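Local coordinates for beta-N-acetylglucosaminidase-like protein Glycoside hydrolase family 20 (Flavobacterium johnsoniae, PDB 6YHH) that probably hydrolyses terminal N-acetylglucosamine residues from the non-reducing ends of chitin fragments, as a family 20 beta-N-acetylhexosaminidase (chitobiase) of bacterial chitin degradation, at residues A[412-420]-A[532-540]; A[465-473]-A[487-498]. All coordinates share one frame; numbering follows the deposited sequence.

Contact 1 of 2, residues A[412-420]-A[532-540]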
loop_
_atom_site.group_PDB
_atom_site.type_symbol
_atom_site.label_atom_id
_atom_site.label_comp_id
_atom_site.label_asym_id
_atom_site.label_seq_id
_atom_site.Cartn_x
_atom_site.Cartn_y
_atom_site.Cartn_z
ATOM N N PHE A 412 -22.487 0.134 15.145
ATOM C CA PHE A 412 -21.240 0.563 14.506
ATOM C C PHE A 412 -20.517 -0.685 13.871
ATOM O O PHE A 412 -19.272 -0.697 13.736
ATOM C CB PHE A 412 -20.293 1.199 15.520
ATOM C CG PHE A 412 -20.797 2.472 16.195
ATOM C CD1 PHE A 412 -21.361 3.513 15.487
ATOM C CD2 PHE A 412 -20.605 2.662 17.555
ATOM C CE1 PHE A 412 -21.678 4.717 16.117
ATOM C CE2 PHE A 412 -20.979 3.826 18.176
ATOM C CZ PHE A 412 -21.520 4.879 17.462
ATOM N N TYR A 413 -21.334 -1.603 13.373
ATOM C CA TYR A 413 -20.827 -2.834 12.718
ATOM C C TYR A 413 -20.590 -2.541 11.235
ATOM O O TYR A 413 -21.340 -2.989 10.366
ATOM C CB TYR A 413 -21.761 -4.012 12.962
ATOM C CG TYR A 413 -21.408 -4.723 14.258
ATOM C CD1 TYR A 413 -21.380 -4.028 15.460
ATOM C CD2 TYR A 413 -21.046 -6.063 14.270
ATOM C CE1 TYR A 413 -20.986 -4.666 16.631
ATOM C CE2 TYR A 413 -20.734 -6.722 15.471
ATOM C CZ TYR A 413 -20.608 -5.980 16.601
ATOM O OH TYR A 413 -20.154 -6.603 17.742
ATOM N N ILE A 414 -19.490 -1.831 10.959
ATOM C CA ILE A 414 -19.162 -1.330 9.595
ATOM C C ILE A 414 -18.910 -2.500 8.609
ATOM O O ILE A 414 -19.070 -2.343 7.411
ATOM C CB ILE A 414 -17.922 -0.397 9.646
ATOM C CG1 ILE A 414 -16.801 -0.938 10.488
ATOM C CG2 ILE A 414 -18.269 0.929 10.244
ATOM C CD1 ILE A 414 -15.484 -0.206 10.319
ATOM N N ASP A 415 -18.562 -3.700 9.115
ATOM C CA ASP A 415 -18.367 -4.818 8.246
ATOM C C ASP A 415 -19.591 -5.276 7.521
ATOM O O ASP A 415 -19.471 -5.945 6.483
ATOM C CB ASP A 415 -17.764 -5.996 9.051
ATOM C CG ASP A 415 -18.689 -6.477 10.119
ATOM O OD1 ASP A 415 -19.107 -5.633 10.931
ATOM O OD2 ASP A 415 -19.006 -7.711 10.174
ATOM N N LEU A 416 -20.810 -4.932 8.032
ATOM C CA LEU A 416 -22.046 -5.455 7.467
ATOM C C LEU A 416 -22.532 -4.644 6.272
ATOM O O LEU A 416 -23.587 -4.893 5.727
ATOM C CB LEU A 416 -23.087 -5.501 8.618
ATOM C CG LEU A 416 -22.641 -6.472 9.750
ATOM C CD1 LEU A 416 -23.735 -6.466 10.858
ATOM C CD2 LEU A 416 -22.241 -7.865 9.319
ATOM N N MET A 417 -21.787 -3.586 5.965
ATOM C CA MET A 417 -22.008 -2.792 4.742
ATOM C C MET A 417 -23.280 -1.961 4.741
ATOM O O MET A 417 -23.844 -1.632 3.667
ATOM C CB MET A 417 -21.878 -3.637 3.446
ATOM C CG MET A 417 -20.599 -4.493 3.417
ATOM S SD MET A 417 -19.100 -3.618 3.882
ATOM C CE MET A 417 -18.895 -2.539 2.497
ATOM N N TYR A 418 -23.726 -1.611 5.920
ATOM C CA TYR A 418 -24.922 -0.693 6.042
ATOM C C TYR A 418 -24.596 0.725 5.606
ATOM O O TYR A 418 -23.456 1.186 5.588
ATOM C CB TYR A 418 -25.401 -0.720 7.493
ATOM C CG TYR A 418 -25.807 -2.046 8.095
ATOM C CD1 TYR A 418 -26.572 -2.937 7.419
ATOM C CD2 TYR A 418 -25.479 -2.359 9.408
ATOM C CE1 TYR A 418 -27.005 -4.106 7.968
ATOM C CE2 TYR A 418 -25.904 -3.532 9.989
ATOM C CZ TYR A 418 -26.654 -4.409 9.279
ATOM O OH TYR A 418 -27.116 -5.595 9.857
ATOM N N PRO A 419 -25.657 1.484 5.256
ATOM C CA PRO A 419 -25.448 2.882 4.878
ATOM C C PRO A 419 -24.850 3.715 6.002
ATOM O O PRO A 419 -25.142 3.441 7.199
ATOM C CB PRO A 419 -26.871 3.369 4.563
ATOM C CG PRO A 419 -27.677 2.132 4.406
ATOM C CD PRO A 419 -27.056 1.072 5.298
ATOM N N VAL A 420 -24.068 4.725 5.622
ATOM C CA VAL A 420 -23.393 5.586 6.580
ATOM C C VAL A 420 -24.375 6.190 7.603
ATOM O O VAL A 420 -24.046 6.322 8.764
ATOM C CB VAL A 420 -22.480 6.609 5.943
ATOM C CG1 VAL A 420 -23.327 7.689 5.168
ATOM C CG2 VAL A 420 -21.578 7.283 6.930
ATOM N N CYS A 532 -24.263 0.464 -7.453
ATOM C CA CYS A 532 -24.326 -0.884 -6.858
ATOM C C CYS A 532 -23.648 -0.900 -5.446
ATOM O O CYS A 532 -22.738 -0.127 -5.193
ATOM C CB CYS A 532 -23.625 -1.905 -7.707
ATOM S SG CYS A 532 -24.378 -2.262 -9.298
ATOM N N GLU A 533 -24.230 -1.691 -4.576
ATOM C CA GLU A 533 -23.781 -1.823 -3.184
ATOM C C GLU A 533 -23.665 -3.266 -2.812
ATOM O O GLU A 533 -24.458 -4.070 -3.176
ATOM C CB GLU A 533 -24.681 -1.034 -2.253
ATOM C CG GLU A 533 -24.770 0.445 -2.669
ATOM C CD GLU A 533 -25.691 1.280 -1.783
ATOM O OE1 GLU A 533 -26.249 0.818 -0.776
ATOM O OE2 GLU A 533 -25.953 2.453 -2.154
ATOM N N PRO A 534 -22.636 -3.609 -2.064
ATOM C CA PRO A 534 -22.549 -5.011 -1.692
ATOM C C PRO A 534 -23.690 -5.462 -0.772
ATOM O O PRO A 534 -24.212 -4.698 0.050
ATOM C CB PRO A 534 -21.211 -5.122 -0.965
ATOM C CG PRO A 534 -20.667 -3.761 -0.863
ATOM C CD PRO A 534 -21.584 -2.760 -1.512
ATOM N N LEU A 535 -24.114 -6.709 -0.907
ATOM C CA LEU A 535 -25.240 -7.175 -0.099
ATOM C C LEU A 535 -24.966 -6.974 1.391
ATOM O O LEU A 535 -23.856 -7.164 1.887
ATOM C CB LEU A 535 -25.559 -8.630 -0.425
ATOM C CG LEU A 535 -25.907 -9.058 -1.822
ATOM C CD1 LEU A 535 -26.390 -10.487 -1.913
ATOM C CD2 LEU A 535 -27.027 -8.170 -2.296
ATOM N N LYS A 536 -26.010 -6.559 2.116
ATOM C CA LYS A 536 -25.868 -6.080 3.484
ATOM C C LYS A 536 -26.203 -7.112 4.539
ATOM O O LYS A 536 -27.013 -8.010 4.298
ATOM C CB LYS A 536 -26.754 -4.839 3.695
ATOM C CG LYS A 536 -26.368 -3.679 2.796
ATOM C CD LYS A 536 -27.446 -2.580 2.727
ATOM C CE LYS A 536 -26.962 -1.287 2.060
ATOM N NZ LYS A 536 -26.583 -1.550 0.638
ATOM N N GLY A 537 -25.657 -6.952 5.733
ATOM C CA GLY A 537 -26.060 -7.823 6.828
ATOM C C GLY A 537 -25.243 -9.121 6.734
ATOM O O GLY A 537 -23.996 -9.080 6.609
ATOM N N TYR A 538 -25.982 -10.238 6.724
ATOM C CA TYR A 538 -25.337 -11.551 6.643
ATOM C C TYR A 538 -25.785 -12.284 5.376
ATOM O O TYR A 538 -25.903 -13.503 5.363
ATOM C CB TYR A 538 -25.592 -12.323 7.999
ATOM C CG TYR A 538 -24.925 -11.658 9.244
ATOM C CD1 TYR A 538 -23.579 -11.794 9.496
ATOM C CD2 TYR A 538 -25.647 -10.837 10.105
ATOM C CE1 TYR A 538 -22.968 -11.182 10.613
ATOM C CE2 TYR A 538 -25.070 -10.221 11.201
ATOM C CZ TYR A 538 -23.696 -10.345 11.440
ATOM O OH TYR A 538 -23.061 -9.697 12.578
ATOM N N THR A 539 -26.003 -11.527 4.255
ATOM C CA THR A 539 -26.459 -12.058 3.029
ATOM C C THR A 539 -25.445 -12.186 1.921
ATOM O O THR A 539 -25.709 -12.803 0.863
ATOM C CB THR A 539 -27.678 -11.251 2.526
ATOM O OG1 THR A 539 -27.305 -9.889 2.210
ATOM C CG2 THR A 539 -28.748 -11.223 3.586
ATOM N N ARG A 540 -24.275 -11.589 2.051
ATOM C CA ARG A 540 -23.244 -11.792 1.051
ATOM C C ARG A 540 -22.654 -13.206 1.107
ATOM O O ARG A 540 -22.500 -13.846 0.062
ATOM C CB ARG A 540 -22.108 -10.746 1.144
ATOM C CG ARG A 540 -20.931 -11.020 0.181
ATOM C CD ARG A 540 -20.028 -9.814 -0.107
ATOM N NE ARG A 540 -18.985 -10.276 -1.018
ATOM C CZ ARG A 540 -17.812 -9.707 -1.252
ATOM N NH1 ARG A 540 -17.514 -8.536 -0.743
ATOM N NH2 ARG A 540 -16.962 -10.220 -2.099
HETATM O O HOH W 1 -23.807 -2.126 0.944
#

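Contact 2 of 2, residues A[465-473]-A[487-498]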
loop_
_atom_site.group_PDB
_atom_site.type_symbol
_atom_site.label_atom_id
_atom_site.label_comp_id
_atom_site.label_asym_id
_atom_site.label_seq_id
_atom_site.Cartn_x
_atom_site.Cartn_y
_atom_site.Cartn_z
ATOM N N TRP A 465 -13.336 3.038 5.695
ATOM C CA TRP A 465 -13.346 4.485 5.324
ATOM C C TRP A 465 -14.128 4.675 4.067
ATOM O O TRP A 465 -13.984 3.878 3.109
ATOM C CB TRP A 465 -11.903 4.977 5.134
ATOM C CG TRP A 465 -11.033 4.663 6.356
ATOM C CD1 TRP A 465 -10.066 3.661 6.488
ATOM C CD2 TRP A 465 -11.097 5.312 7.643
ATOM N NE1 TRP A 465 -9.576 3.666 7.783
ATOM C CE2 TRP A 465 -10.189 4.672 8.497
ATOM C CE3 TRP A 465 -11.915 6.364 8.176
ATOM C CZ2 TRP A 465 -10.053 5.019 9.824
ATOM C CZ3 TRP A 465 -11.742 6.735 9.492
ATOM C CH2 TRP A 465 -10.814 6.030 10.327
ATOM N N PRO A 466 -14.952 5.752 3.975
ATOM C CA PRO A 466 -14.996 6.832 4.931
ATOM C C PRO A 466 -16.059 6.712 6.010
ATOM O O PRO A 466 -16.219 7.652 6.824
ATOM C CB PRO A 466 -15.311 8.043 4.059
ATOM C CG PRO A 466 -16.254 7.444 3.036
ATOM C CD PRO A 466 -15.687 6.061 2.757
ATOM N N ARG A 467 -16.780 5.622 6.120
ATOM C CA ARG A 467 -17.821 5.532 7.119
ATOM C C ARG A 467 -17.352 5.711 8.549
ATOM O O ARG A 467 -18.101 6.294 9.381
ATOM C CB ARG A 467 -18.710 4.283 6.988
ATOM C CG ARG A 467 -19.544 4.229 5.693
ATOM C CD ARG A 467 -20.399 2.985 5.441
ATOM N NE ARG A 467 -19.456 1.858 5.280
ATOM C CZ ARG A 467 -19.622 0.654 5.752
ATOM N NH1 ARG A 467 -20.763 0.271 6.270
ATOM N NH2 ARG A 467 -18.596 -0.191 5.697
ATOM N N THR A 468 -16.171 5.218 8.901
ATOM C CA THR A 468 -15.673 5.380 10.243
ATOM C C THR A 468 -15.386 6.860 10.599
ATOM O O THR A 468 -15.363 7.216 11.758
ATOM C CB THR A 468 -14.489 4.449 10.469
ATOM O OG1 THR A 468 -15.004 3.115 10.220
ATOM C CG2 THR A 468 -13.935 4.575 11.869
ATOM N N ALA A 469 -15.212 7.688 9.568
ATOM C CA ALA A 469 -15.030 9.151 9.789
ATOM C C ALA A 469 -16.297 9.786 10.295
ATOM O O ALA A 469 -16.244 10.637 11.183
ATOM C CB ALA A 469 -14.432 9.836 8.587
ATOM N N ALA A 470 -17.463 9.325 9.803
ATOM C CA ALA A 470 -18.749 9.760 10.340
ATOM C C ALA A 470 -18.963 9.265 11.779
ATOM O O ALA A 470 -19.452 9.981 12.618
ATOM C CB ALA A 470 -19.873 9.350 9.408
ATOM N N ILE A 471 -18.525 8.026 12.066
ATOM C CA ILE A 471 -18.567 7.519 13.390
ATOM C C ILE A 471 -17.668 8.360 14.310
ATOM O O ILE A 471 -18.091 8.670 15.467
ATOM C CB ILE A 471 -18.211 6.029 13.435
ATOM C CG1 ILE A 471 -19.297 5.249 12.701
ATOM C CG2 ILE A 471 -18.021 5.516 14.863
ATOM C CD1 ILE A 471 -18.935 3.789 12.458
ATOM N N ALA A 472 -16.493 8.750 13.841
ATOM C CA ALA A 472 -15.605 9.598 14.612
ATOM C C ALA A 472 -16.336 10.851 15.025
ATOM O O ALA A 472 -16.159 11.342 16.143
ATOM C CB ALA A 472 -14.316 9.909 13.870
ATOM N N GLU A 473 -17.091 11.436 14.078
ATOM C CA GLU A 473 -17.848 12.657 14.424
ATOM C C GLU A 473 -18.901 12.398 15.501
ATOM O O GLU A 473 -19.032 13.158 16.518
ATOM C CB GLU A 473 -18.476 13.278 13.212
ATOM C CG GLU A 473 -19.451 14.407 13.571
ATOM C CD GLU A 473 -19.575 15.373 12.430
ATOM O OE1 GLU A 473 -20.613 15.379 11.731
ATOM O OE2 GLU A 473 -18.540 16.050 12.131
ATOM N N MET A 487 -23.216 16.368 6.795
ATOM C CA MET A 487 -22.131 15.431 7.102
ATOM C C MET A 487 -21.617 14.844 5.753
ATOM O O MET A 487 -20.393 14.785 5.538
ATOM C CB MET A 487 -22.549 14.343 8.054
ATOM C CG MET A 487 -21.433 13.291 8.319
ATOM S SD MET A 487 -21.356 12.001 7.058
ATOM C CE MET A 487 -22.915 11.185 7.150
ATOM N N ARG A 488 -22.510 14.439 4.851
ATOM C CA ARG A 488 -22.008 13.856 3.598
ATOM C C ARG A 488 -21.163 14.853 2.803
ATOM O O ARG A 488 -20.213 14.450 2.133
ATOM C CB ARG A 488 -23.179 13.486 2.680
ATOM C CG ARG A 488 -24.010 12.321 3.111
ATOM C CD ARG A 488 -24.927 11.903 1.972
ATOM N NE ARG A 488 -26.034 11.147 2.446
ATOM C CZ ARG A 488 -26.024 9.823 2.690
ATOM N NH1 ARG A 488 -24.891 9.175 2.479
ATOM N NH2 ARG A 488 -27.126 9.186 3.131
ATOM N N LYS A 489 -21.594 16.120 2.789
ATOM C CA LYS A 489 -20.907 17.193 2.045
ATOM C C LYS A 489 -19.483 17.352 2.562
ATOM O O LYS A 489 -18.556 17.437 1.780
ATOM C CB LYS A 489 -21.670 18.532 2.101
ATOM N N ARG A 490 -19.305 17.301 3.879
ATOM C CA ARG A 490 -17.989 17.450 4.508
ATOM C C ARG A 490 -17.157 16.196 4.350
ATOM O O ARG A 490 -15.948 16.245 4.292
ATOM C CB ARG A 490 -18.124 17.797 6.018
ATOM C CG ARG A 490 -18.704 19.189 6.227
ATOM C CD ARG A 490 -18.810 19.576 7.717
ATOM N NE ARG A 490 -19.937 18.915 8.385
ATOM C CZ ARG A 490 -19.867 17.993 9.328
ATOM N NH1 ARG A 490 -18.715 17.532 9.834
ATOM N NH2 ARG A 490 -20.976 17.488 9.784
ATOM N N LEU A 491 -17.840 15.055 4.296
ATOM C CA LEU A 491 -17.102 13.755 4.295
ATOM C C LEU A 491 -16.245 13.582 3.038
ATOM O O LEU A 491 -15.219 12.884 3.065
ATOM C CB LEU A 491 -18.140 12.670 4.349
ATOM C CG LEU A 491 -17.634 11.260 4.600
ATOM C CD1 LEU A 491 -17.024 11.133 5.953
ATOM C CD2 LEU A 491 -18.769 10.243 4.473
ATOM N N GLU A 492 -16.665 14.171 1.921
ATOM C CA GLU A 492 -16.011 13.980 0.647
ATOM C C GLU A 492 -14.534 14.420 0.714
ATOM O O GLU A 492 -13.621 13.671 0.340
ATOM C CB GLU A 492 -16.682 14.705 -0.495
ATOM C CG GLU A 492 -18.125 14.377 -0.771
ATOM C CD GLU A 492 -18.640 15.090 -2.030
ATOM O OE1 GLU A 492 -17.915 16.077 -2.543
ATOM O OE2 GLU A 492 -19.764 14.651 -2.505
ATOM N N SER A 493 -14.275 15.604 1.250
ATOM C CA SER A 493 -12.895 16.062 1.341
ATOM C C SER A 493 -12.108 15.367 2.446
ATOM O O SER A 493 -10.915 15.134 2.292
ATOM C CB SER A 493 -12.804 17.591 1.517
ATOM O OG SER A 493 -13.410 17.992 2.707
ATOM N N VAL A 494 -12.767 15.015 3.532
ATOM C CA VAL A 494 -12.128 14.239 4.598
ATOM C C VAL A 494 -11.636 12.898 4.028
ATOM O O VAL A 494 -10.473 12.503 4.271
ATOM C CB VAL A 494 -13.157 14.022 5.740
ATOM C CG1 VAL A 494 -12.601 13.089 6.793
ATOM C CG2 VAL A 494 -13.532 15.348 6.418
ATOM N N SER A 495 -12.489 12.232 3.272
ATOM C CA SER A 495 -12.131 10.944 2.698
ATOM C C SER A 495 -10.954 11.064 1.703
ATOM O O SER A 495 -10.009 10.264 1.724
ATOM C CB SER A 495 -13.347 10.362 1.986
ATOM O OG SER A 495 -13.048 9.055 1.450
ATOM N N PHE A 496 -11.011 12.091 0.853
ATOM C CA PHE A 496 -9.919 12.393 -0.056
ATOM C C PHE A 496 -8.608 12.623 0.657
ATOM O O PHE A 496 -7.586 11.992 0.315
ATOM C CB PHE A 496 -10.355 13.577 -0.863
ATOM C CG PHE A 496 -9.279 14.489 -1.385
ATOM C CD1 PHE A 496 -8.288 14.026 -2.195
ATOM C CD2 PHE A 496 -9.393 15.858 -1.217
ATOM C CE1 PHE A 496 -7.323 14.855 -2.685
ATOM C CE2 PHE A 496 -8.448 16.764 -1.739
ATOM C CZ PHE A 496 -7.420 16.248 -2.526
ATOM N N ARG A 497 -8.603 13.458 1.696
ATOM C CA ARG A 497 -7.344 13.783 2.377
ATOM C C ARG A 497 -6.732 12.633 3.152
ATOM O O ARG A 497 -5.541 12.613 3.415
ATOM C CB ARG A 497 -7.480 15.070 3.174
ATOM C CG ARG A 497 -7.641 16.304 2.293
ATOM C CD ARG A 497 -6.455 16.543 1.330
ATOM N NE ARG A 497 -6.597 17.871 0.673
ATOM C CZ ARG A 497 -5.788 18.273 -0.302
ATOM N NH1 ARG A 497 -4.791 17.483 -0.713
ATOM N NH2 ARG A 497 -5.989 19.437 -0.920
ATOM N N LEU A 498 -7.547 11.616 3.512
ATOM C CA LEU A 498 -6.972 10.439 4.132
ATOM C C LEU A 498 -5.999 9.716 3.185
ATOM O O LEU A 498 -5.128 8.962 3.675
ATOM C CB LEU A 498 -8.068 9.471 4.635
ATOM C CG LEU A 498 -8.982 9.897 5.749
ATOM C CD1 LEU A 498 -10.112 8.896 5.906
ATOM C CD2 LEU A 498 -8.192 9.987 7.052
#

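Contact 1 of 2, residues A[412-420]-A[532-540]
One face of the Tyr538 ring receives Leu416: CD2 stands 3.9 Å from the ring centroid, 26° off the normal, which makes this a CH-pi contact displaced toward the rim. Leu416 CG lies anti to its own carbonyl carbon, and from there both methyls reach the hydroxyl end of that ring. The Tyr418 ring has Leu416 CB over one face and meets Lys536 CB and the backbone of Gly537 obliquely; its hydroxyl is hydrogen-bonded to Asn387.

The one direct hydrogen bond across the two segments runs from Gly537 N to Leu416 O at 2.9 Å. An N-H...O angle of 167° and a donor in the carbonyl plane show that it meets a lone pair nearly straight. Lys536 CA also approaches Leu416 O at 3.4 Å, a CA-H...O contact. At the backbone angles of Gly537, a side chain would collide with the preceding carbonyl oxygen.

The aliphatic part of Lys536 runs past the carbonyl of Met417, with CG 3.4 Å from Met417 O, and its CE meets Pro419 CD. A bend at chi4 (62°) brings NZ to Glu533 OE1 at 2.8 Å, on the anti lone pair; Glu661 is a second acidic partner. One water accepts from Lys536 NZ and donates to Met417 O and Pro534 O, bridging the backbones. Met417, its chain bent at chi2 and chi3, sets CE 4.0 Å from Pro534 CG.

Tyr538 OH hydrogen-bonds a bound Tris molecule, probably from the crystallisation liquor, and the Tyr538 side chain lies about 6 Å from that of Glu317, the predicted proton donor. Residues 532-540 thus bring a tyrosine to the rim of what is probably the substrate pocket of a family 20 TIM barrel, against the loop after strand 406-408.

Contact 2 of 2, residues A[465-473]-A[487-498]
Leu491 lies at the apolar centre, its CD1 3.9 Å from Ala469 CB and its CG 4.0 Å from Pro466 CB. Its CG is anti to the backbone N (chi1 -170°), which sets CD1 against Ala469 and CD2 against the Pro466 ring. Val494 CG1 adds to the contact on Ala469 CB, while Met487, bent at chi2 and chi3, sets SD 3.8 Å from Ala470 CB. Farther along, Leu498 CD1 touches Trp465 CE3, the two side chains crossing at about a right angle.

The short axes of 467-473 and 487-497 approach to 10.2 Å at 118°, so the pair is steeply crossed rather than aligned. Helix 467-476 comes after strand 443-450 and the short helix 460-464, and packs on that strand through Thr468 and Ile471, as an outer helix of the TIM barrel does; helix 484-497 packs across it. A cis peptide precedes Pro466, the N-cap residue, whose CB lies 3.6 Å from Ser495 OG.

At the polar edge Arg490 grips Glu473 end-on, NH2 to OE1 at 2.9 Å and NH1 to OE2 at 2.7 Å. Both oxygens use syn lone pairs, and the carboxylate and guanidinium planes differ by only 19°. Tyr424 OH also hydrogen-bonds OE1, and Trp12 N OE2. With an alanine at Glu473, buried Arg490 would probably be left without its charge partner, and Tyr424 and Trp12 without the carboxylate oxygens they bind.

Overall arrangement
From the N-terminal domain the chain enters the barrel and, after strand 406-408, reaches 412-420, the first half of contact 1. It then passes through strand 443-450 to 465-473, and contact 2 closes a short loop when 487-498 folds back on that helix. Only at 532-540 does contact 1 close, so its longer loop encloses contact 2 without crossing it. The centres are about 17 Å apart, yet the two touch: Arg467 probably hydrogen-bonds through NH2 to Ile414 O and through NH1 to Tyr418 O. Contact 2 joins a barrel helix to the following helix, whereas contact 1 ties a barrel loop to the C-terminal region.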